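Long-range contacts in probable zinc protease PqqL (Escherichia coli, PDB 6OFT), which probably acts as a zinc-dependent periplasmic endopeptidase of the M16 family, this chain being the first half of the protein: residues Asn252-Leu263 and Asn427-Asn438; Val284-Gln292 and Ile303-Val311. All blocks are in the same frame, centred on the assembly; numbering follows the deposited sequence.

Contact 1 of 2, residues Asn252-Leu263 and Asn427-Asn438; sequences NRVNGIALYYRL and NQDAFWEQMVNN. With GOL (glycerol), chain C.
An antiparallel strand pair within the five-stranded mixed sheet of the second M16-type domain joins Gly256-Leu263 to Ala430-Val436. Paired backbone hydrogen bonds link Gly256 with Met435, Ala258 with Glu433 and Tyr260 with Phe431. On the face carrying Tyr260, its ring and that of Phe431 lie nearly parallel (7°) but slid apart until they barely overlap, centroids 4.5 Å apart. Tyr260 CB lies over the Phe431 face, a CH-pi contact 3.6 Å from the ring centroid. Phe431 CG, between its backbone N and carbonyl carbon (chi1 69°), swings the ring across to its neighbour. This sheet face meets helix 148-160, whose Arg156 pairs with Glu433. The other face, covered by helix 448-459, holds Leu259 CD1 over the five-membered ring of Trp432, 3.9 Å from its centroid; Trp432 NE1 donates at the ring edge to glycerol O1 (3.0 Å).

Arg262 grips Asp429 side-on in a salt bridge: NE lies 2.8 Å from OD2, nearly straight at 170°, while NH2 reaches the syn lone pair of OD1 at 2.9 Å and NH1 bonds Ala162 O. Arg243, also bridged to Asp429, probably favours the ionised carboxylate. At the far end, Asn437 ND2 donates to Asn252 O (2.8 Å).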
# COMPACT_ATOMS: atom_id res chain seq x y z
N ASN A 252 -4.32 4.46 22.47
CA ASN A 252 -3.26 4.97 21.59
C ASN A 252 -2.07 5.37 22.46
O ASN A 252 -2.26 5.88 23.57
CB ASN A 252 -3.77 6.14 20.73
CG ASN A 252 -4.66 5.72 19.58
OD1 ASN A 252 -4.68 4.56 19.15
ND2 ASN A 252 -5.39 6.67 19.02
N ARG A 253 -0.84 5.09 22.00
CA ARG A 253 0.35 5.30 22.82
C ARG A 253 1.07 6.66 22.61
O ARG A 253 1.84 7.06 23.49
CB ARG A 253 1.35 4.14 22.65
CG ARG A 253 1.92 3.98 21.24
CD ARG A 253 3.09 3.02 21.21
NE ARG A 253 4.04 3.35 20.14
CZ ARG A 253 5.11 4.11 20.29
NH1 ARG A 253 5.41 4.63 21.48
NH2 ARG A 253 5.91 4.36 19.26
N VAL A 254 0.82 7.34 21.48
CA VAL A 254 1.51 8.59 21.14
C VAL A 254 0.53 9.76 20.93
O VAL A 254 -0.42 9.65 20.15
CB VAL A 254 2.45 8.38 19.92
CG1 VAL A 254 3.05 9.69 19.42
CG2 VAL A 254 3.57 7.38 20.25
N ASN A 255 0.78 10.88 21.63
CA ASN A 255 0.01 12.11 21.46
C ASN A 255 0.75 12.97 20.46
O ASN A 255 1.97 12.90 20.40
CB ASN A 255 -0.18 12.85 22.78
CG ASN A 255 -1.01 12.09 23.79
OD1 ASN A 255 -2.02 11.44 23.47
ND2 ASN A 255 -0.61 12.15 25.04
N GLY A 256 0.02 13.75 19.67
CA GLY A 256 0.65 14.60 18.67
C GLY A 256 -0.28 15.40 17.79
O GLY A 256 -1.50 15.39 17.98
N ILE A 257 0.32 16.08 16.81
CA ILE A 257 -0.37 16.93 15.85
C ILE A 257 0.15 16.65 14.44
O ILE A 257 1.34 16.43 14.25
CB ILE A 257 -0.28 18.45 16.25
CG1 ILE A 257 -1.19 19.34 15.36
CG2 ILE A 257 1.18 18.96 16.31
CD1 ILE A 257 -1.50 20.75 15.90
N ALA A 258 -0.75 16.64 13.45
CA ALA A 258 -0.37 16.41 12.07
C ALA A 258 -1.18 17.28 11.11
O ALA A 258 -2.36 17.57 11.37
CB ALA A 258 -0.53 14.94 11.72
N LEU A 259 -0.55 17.70 10.03
CA LEU A 259 -1.24 18.39 8.92
C LEU A 259 -1.23 17.44 7.72
O LEU A 259 -0.15 16.99 7.38
CB LEU A 259 -0.54 19.70 8.57
CG LEU A 259 -1.05 20.41 7.32
CD1 LEU A 259 -2.53 20.71 7.43
CD2 LEU A 259 -0.29 21.68 7.05
N TYR A 260 -2.38 17.11 7.17
CA TYR A 260 -2.53 16.22 6.03
C TYR A 260 -2.98 17.00 4.81
O TYR A 260 -3.91 17.80 4.90
CB TYR A 260 -3.62 15.17 6.32
CG TYR A 260 -3.23 14.04 7.25
CD1 TYR A 260 -3.19 14.23 8.63
CD2 TYR A 260 -3.01 12.75 6.76
CE1 TYR A 260 -2.88 13.19 9.50
CE2 TYR A 260 -2.69 11.70 7.62
CZ TYR A 260 -2.59 11.93 8.99
OH TYR A 260 -2.26 10.90 9.84
N TYR A 261 -2.33 16.76 3.70
CA TYR A 261 -2.71 17.33 2.40
C TYR A 261 -3.16 16.16 1.52
O TYR A 261 -2.62 15.10 1.70
CB TYR A 261 -1.54 18.07 1.74
CG TYR A 261 -1.17 19.40 2.35
CD1 TYR A 261 -1.91 20.53 2.09
CD2 TYR A 261 -0.07 19.53 3.16
CE1 TYR A 261 -1.58 21.76 2.63
CE2 TYR A 261 0.28 20.75 3.71
CZ TYR A 261 -0.48 21.87 3.45
OH TYR A 261 -0.16 23.08 3.97
N ARG A 262 -4.13 16.33 0.65
CA ARG A 262 -4.58 15.26 -0.25
C ARG A 262 -4.32 15.76 -1.66
O ARG A 262 -4.62 16.91 -1.98
CB ARG A 262 -6.06 14.89 -0.05
CG ARG A 262 -6.45 14.47 1.38
CD ARG A 262 -7.81 13.78 1.43
NE ARG A 262 -8.80 14.44 0.57
CZ ARG A 262 -9.72 13.81 -0.14
NH1 ARG A 262 -9.83 12.49 -0.08
NH2 ARG A 262 -10.55 14.49 -0.92
N LEU A 263 -3.75 14.91 -2.51
CA LEU A 263 -3.39 15.33 -3.87
C LEU A 263 -3.34 14.15 -4.84
O LEU A 263 -3.13 13.02 -4.39
CB LEU A 263 -2.02 16.07 -3.85
CG LEU A 263 -0.77 15.27 -3.39
CD1 LEU A 263 0.47 15.80 -4.04
CD2 LEU A 263 -0.60 15.31 -1.87
N ASN A 427 -2.61 24.21 -1.32
CA ASN A 427 -3.62 23.15 -1.54
C ASN A 427 -4.73 23.25 -0.49
O ASN A 427 -4.46 23.11 0.68
CB ASN A 427 -2.93 21.79 -1.68
CG ASN A 427 -3.83 20.60 -1.89
OD1 ASN A 427 -5.03 20.71 -1.84
ND2 ASN A 427 -3.22 19.45 -2.11
N GLN A 428 -5.94 23.49 -0.95
CA GLN A 428 -7.14 23.66 -0.11
C GLN A 428 -7.67 22.33 0.46
O GLN A 428 -8.49 22.34 1.37
CB GLN A 428 -8.26 24.32 -0.93
CG GLN A 428 -7.89 25.62 -1.63
CD GLN A 428 -9.01 26.04 -2.54
OE1 GLN A 428 -9.95 26.72 -2.13
NE2 GLN A 428 -8.94 25.63 -3.80
N ASP A 429 -7.21 21.19 -0.08
CA ASP A 429 -7.64 19.89 0.38
C ASP A 429 -6.72 19.42 1.49
O ASP A 429 -5.77 18.68 1.28
CB ASP A 429 -7.81 18.89 -0.80
CG ASP A 429 -8.58 17.63 -0.47
OD1 ASP A 429 -9.09 16.98 -1.41
OD2 ASP A 429 -8.65 17.27 0.74
N ALA A 430 -7.06 19.89 2.68
CA ALA A 430 -6.23 19.66 3.87
C ALA A 430 -7.01 19.46 5.17
O ALA A 430 -8.15 19.88 5.20
CB ALA A 430 -5.23 20.76 4.03
N PHE A 431 -6.38 18.85 6.16
CA PHE A 431 -6.97 18.71 7.48
C PHE A 431 -5.92 18.64 8.58
O PHE A 431 -4.87 18.01 8.41
CB PHE A 431 -7.99 17.55 7.56
CG PHE A 431 -7.46 16.14 7.46
CD1 PHE A 431 -7.42 15.47 6.24
CD2 PHE A 431 -7.07 15.45 8.61
CE1 PHE A 431 -6.98 14.15 6.16
CE2 PHE A 431 -6.60 14.13 8.52
CZ PHE A 431 -6.58 13.48 7.30
N TRP A 432 -6.22 19.30 9.68
CA TRP A 432 -5.40 19.29 10.92
C TRP A 432 -5.89 18.14 11.79
O TRP A 432 -7.07 17.96 11.88
CB TRP A 432 -5.51 20.61 11.68
CG TRP A 432 -4.70 21.70 11.07
CD1 TRP A 432 -5.15 22.65 10.23
CD2 TRP A 432 -3.30 21.91 11.22
NE1 TRP A 432 -4.12 23.45 9.86
CE2 TRP A 432 -2.97 23.03 10.44
CE3 TRP A 432 -2.29 21.29 11.95
CZ2 TRP A 432 -1.68 23.53 10.36
CZ3 TRP A 432 -1.02 21.79 11.87
CH2 TRP A 432 -0.71 22.88 11.08
N GLU A 433 -4.98 17.43 12.41
CA GLU A 433 -5.38 16.34 13.28
C GLU A 433 -4.52 16.25 14.53
O GLU A 433 -3.30 16.28 14.46
CB GLU A 433 -5.32 15.02 12.49
CG GLU A 433 -5.82 13.81 13.25
CD GLU A 433 -5.32 12.54 12.61
OE1 GLU A 433 -6.00 12.04 11.69
OE2 GLU A 433 -4.23 12.07 13.00
N GLN A 434 -5.18 16.08 15.68
CA GLN A 434 -4.52 15.87 16.95
C GLN A 434 -4.93 14.53 17.51
O GLN A 434 -6.08 14.12 17.36
CB GLN A 434 -4.82 16.99 17.95
CG GLN A 434 -3.93 18.21 17.73
CD GLN A 434 -4.43 19.43 18.44
OE1 GLN A 434 -3.78 19.97 19.33
NE2 GLN A 434 -5.60 19.90 18.06
N MET A 435 -4.00 13.85 18.18
CA MET A 435 -4.25 12.56 18.80
C MET A 435 -3.98 12.69 20.28
O MET A 435 -2.95 13.23 20.67
CB MET A 435 -3.38 11.48 18.16
CG MET A 435 -3.89 11.06 16.80
SD MET A 435 -2.84 9.88 15.93
CE MET A 435 -3.06 8.38 16.97
N VAL A 436 -4.99 12.33 21.11
CA VAL A 436 -4.94 12.43 22.57
C VAL A 436 -5.33 11.08 23.22
O VAL A 436 -6.17 10.36 22.67
CB VAL A 436 -5.73 13.63 23.15
CG1 VAL A 436 -5.09 14.95 22.72
CG2 VAL A 436 -7.21 13.60 22.78
N ASN A 437 -4.68 10.72 24.34
CA ASN A 437 -4.94 9.43 24.99
C ASN A 437 -5.34 9.53 26.48
O ASN A 437 -5.52 8.52 27.14
CB ASN A 437 -3.77 8.46 24.80
CG ASN A 437 -2.43 8.92 25.31
OD1 ASN A 437 -2.30 9.90 26.06
ND2 ASN A 437 -1.39 8.21 24.91
N ASN A 438 -5.50 10.76 26.98
CA ASN A 438 -5.92 11.03 28.36
C ASN A 438 -6.61 12.39 28.37
O ASN A 438 -6.52 13.13 27.38
CB ASN A 438 -4.75 10.96 29.36
CG ASN A 438 -3.65 11.96 29.12
OD1 ASN A 438 -3.76 13.14 29.46
ND2 ASN A 438 -2.55 11.50 28.53
C1 GOL C . -3.39 24.86 6.87
O1 GOL C . -3.68 25.73 7.90
C2 GOL C . -3.22 25.65 5.60
O2 GOL C . -2.08 26.48 5.78
C3 GOL C . -3.12 24.65 4.46
O3 GOL C . -1.89 24.72 3.85
O HOH W 1 -5.40 9.30 20.02
O HOH W 2 -7.40 17.07 -3.54

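Contact 2 of 2, residues Val284-Gln292 and Ile303-Val311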
# COMPACT_ATOMS: atom_id res chain seq x y z
N VAL A 284 9.50 15.25 1.46
CA VAL A 284 9.17 14.43 2.63
C VAL A 284 10.47 14.13 3.40
O VAL A 284 10.55 14.41 4.60
CB VAL A 284 8.37 13.14 2.21
CG1 VAL A 284 8.51 12.00 3.21
CG2 VAL A 284 6.91 13.46 1.94
N GLN A 285 11.50 13.62 2.70
CA GLN A 285 12.79 13.31 3.32
C GLN A 285 13.48 14.54 3.91
O GLN A 285 14.02 14.45 5.01
CB GLN A 285 13.74 12.57 2.35
CG GLN A 285 15.04 12.13 3.05
CD GLN A 285 15.89 11.17 2.27
OE1 GLN A 285 15.46 10.61 1.25
NE2 GLN A 285 17.11 10.94 2.74
N LEU A 286 13.47 15.67 3.19
CA LEU A 286 14.11 16.90 3.65
C LEU A 286 13.48 17.41 4.95
O LEU A 286 14.21 17.80 5.87
CB LEU A 286 14.10 17.97 2.55
CG LEU A 286 15.11 17.79 1.41
CD1 LEU A 286 14.65 18.53 0.18
CD2 LEU A 286 16.50 18.27 1.81
N PHE A 287 12.13 17.32 5.06
CA PHE A 287 11.39 17.68 6.26
C PHE A 287 11.89 16.81 7.43
O PHE A 287 12.24 17.33 8.48
CB PHE A 287 9.88 17.48 6.05
CG PHE A 287 9.05 17.87 7.26
CD1 PHE A 287 8.83 16.97 8.29
CD2 PHE A 287 8.50 19.14 7.35
CE1 PHE A 287 8.05 17.33 9.40
CE2 PHE A 287 7.74 19.51 8.47
CZ PHE A 287 7.52 18.59 9.48
N ASN A 288 11.91 15.47 7.21
CA ASN A 288 12.36 14.45 8.17
C ASN A 288 13.77 14.72 8.64
O ASN A 288 14.03 14.67 9.84
CB ASN A 288 12.26 13.04 7.55
CG ASN A 288 10.84 12.58 7.39
OD1 ASN A 288 9.94 13.16 7.98
ND2 ASN A 288 10.59 11.53 6.60
N GLN A 289 14.68 14.99 7.68
CA GLN A 289 16.09 15.31 7.89
C GLN A 289 16.21 16.52 8.82
O GLN A 289 16.81 16.39 9.89
CB GLN A 289 16.80 15.55 6.53
CG GLN A 289 18.27 15.96 6.60
CD GLN A 289 18.97 15.89 5.26
OE1 GLN A 289 19.16 16.89 4.57
NE2 GLN A 289 19.40 14.69 4.88
N ARG A 290 15.57 17.66 8.48
CA ARG A 290 15.61 18.87 9.30
C ARG A 290 15.11 18.65 10.71
O ARG A 290 15.81 19.02 11.64
CB ARG A 290 14.90 20.06 8.64
CG ARG A 290 15.50 21.37 9.13
CD ARG A 290 14.89 22.57 8.49
NE ARG A 290 15.48 22.85 7.18
CZ ARG A 290 15.06 23.82 6.39
NH1 ARG A 290 14.07 24.62 6.77
NH2 ARG A 290 15.63 24.02 5.21
N LEU A 291 13.94 17.99 10.89
CA LEU A 291 13.40 17.71 12.22
C LEU A 291 14.35 16.85 13.06
O LEU A 291 14.56 17.16 14.24
CB LEU A 291 12.00 17.06 12.12
CG LEU A 291 11.24 16.89 13.45
CD1 LEU A 291 10.90 18.24 14.08
CD2 LEU A 291 9.98 16.09 13.24
N GLN A 292 14.92 15.78 12.47
CA GLN A 292 15.86 14.89 13.15
C GLN A 292 17.17 15.58 13.52
O GLN A 292 17.73 15.26 14.57
CB GLN A 292 16.14 13.62 12.32
CG GLN A 292 15.02 12.58 12.39
CD GLN A 292 14.70 12.13 13.80
OE1 GLN A 292 13.61 12.39 14.32
NE2 GLN A 292 15.64 11.45 14.45
N ILE A 303 9.61 18.21 22.39
CA ILE A 303 8.89 17.21 21.57
C ILE A 303 9.64 15.86 21.58
O ILE A 303 10.86 15.85 21.83
CB ILE A 303 8.62 17.71 20.12
CG1 ILE A 303 9.93 17.97 19.34
CG2 ILE A 303 7.70 18.94 20.11
CD1 ILE A 303 9.83 17.83 17.84
N SER A 304 8.94 14.74 21.31
CA SER A 304 9.57 13.42 21.31
C SER A 304 10.14 13.02 19.94
O SER A 304 11.23 12.45 19.87
CB SER A 304 8.62 12.36 21.85
OG SER A 304 7.58 12.01 20.95
N GLY A 305 9.41 13.33 18.88
CA GLY A 305 9.82 13.03 17.51
C GLY A 305 8.82 13.56 16.50
O GLY A 305 8.10 14.52 16.77
N GLY A 306 8.80 12.92 15.34
CA GLY A 306 7.89 13.29 14.27
C GLY A 306 8.35 12.78 12.92
O GLY A 306 9.48 12.31 12.78
N THR A 307 7.45 12.86 11.91
CA THR A 307 7.71 12.39 10.55
C THR A 307 6.84 13.08 9.49
O THR A 307 5.83 13.70 9.79
CB THR A 307 7.57 10.84 10.47
OG1 THR A 307 8.14 10.37 9.25
CG2 THR A 307 6.11 10.36 10.57
N ALA A 308 7.26 12.96 8.24
CA ALA A 308 6.55 13.39 7.05
C ALA A 308 6.46 12.11 6.23
O ALA A 308 7.41 11.31 6.22
CB ALA A 308 7.32 14.45 6.30
N ARG A 309 5.31 11.87 5.61
CA ARG A 309 5.09 10.66 4.83
C ARG A 309 4.02 10.87 3.79
O ARG A 309 3.14 11.71 3.95
CB ARG A 309 4.64 9.53 5.76
CG ARG A 309 5.44 8.24 5.61
CD ARG A 309 4.73 7.05 6.22
NE ARG A 309 4.61 7.14 7.67
CZ ARG A 309 3.58 6.67 8.37
NH1 ARG A 309 2.56 6.07 7.76
NH2 ARG A 309 3.54 6.80 9.69
N SER A 310 4.10 10.06 2.73
CA SER A 310 3.11 10.00 1.68
C SER A 310 2.42 8.63 1.82
O SER A 310 3.08 7.64 2.13
CB SER A 310 3.73 10.17 0.30
OG SER A 310 4.67 9.15 0.00
N VAL A 311 1.11 8.60 1.65
CA VAL A 311 0.32 7.36 1.71
C VAL A 311 -0.69 7.33 0.55
O VAL A 311 -1.26 8.37 0.22
CB VAL A 311 -0.33 7.13 3.12
CG1 VAL A 311 -1.33 8.22 3.49
CG2 VAL A 311 -0.96 5.74 3.24
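Asn288 turns its amide against the backbone of Ala308 and holds both polar atoms of that residue. Its OD1 accepts from Ala308 N at 2.7 Å, the donor lying in the carbonyl plane on a lone pair, although the bond is bent to 135° at the hydrogen. Its ND2 gives a longer but straighter bond to Ala308 O, 3.2 Å, with that oxygen close to the amide plane. Because CG stands beside the backbone N of Asn288 (chi1 -71°), the amide reaches the strand even though its CB does not point straight at it. An alanine here is likely to leave Ala308 N and O without their partners from the helix and to open a gap where the amide lay.

The methyl of Ala308 points toward the helix, where Phe287 CD1 approaches it to 3.5 Å; the Phe287 ring also meets that of Phe322 on the adjoining strand 317-326. One turn earlier, Val284 lays CG1 against Ala308 O, 3.3 Å away. One turn later, Leu291 divides its branches: CD2 rests on Gly306 CA at 3.6 Å, while CD1 meets Ile303 CD1 at 3.9 Å, the two side chains crossing obliquely. A CB on Gly306 would collide with Leu291 CD2, so the bare glycine backbone permits this close seat. Helix and strand run nearly antiparallel, at 175°, with their axes 7.2 Å apart at closest approach. This is the layered alpha/beta packing of an M16 domain, here a long helix laid along the edge strand of its sheet.

From the N terminus, the chain first completes the domain whose helix 52-59 carries the predicted zinc ligands His54 and His58, then enters the second sheet through strand 242-248. Strand 256-264 follows and leads into helix 271-296, which turns back to strand 303-314; contact 2 closes this short loop, with only ten residues between its segments. Strand 317-326 then pairs with both 303-314 and 256-264, and a run of helices leads to strand 430-436. There contact 1 closes a loop of 163 residues, within which contact 2 is nested. The contacts do not touch; their centres lie about 14 Å apart. Contact 1 joins strands inside the sheet, contact 2 sets a helix on its edge strand.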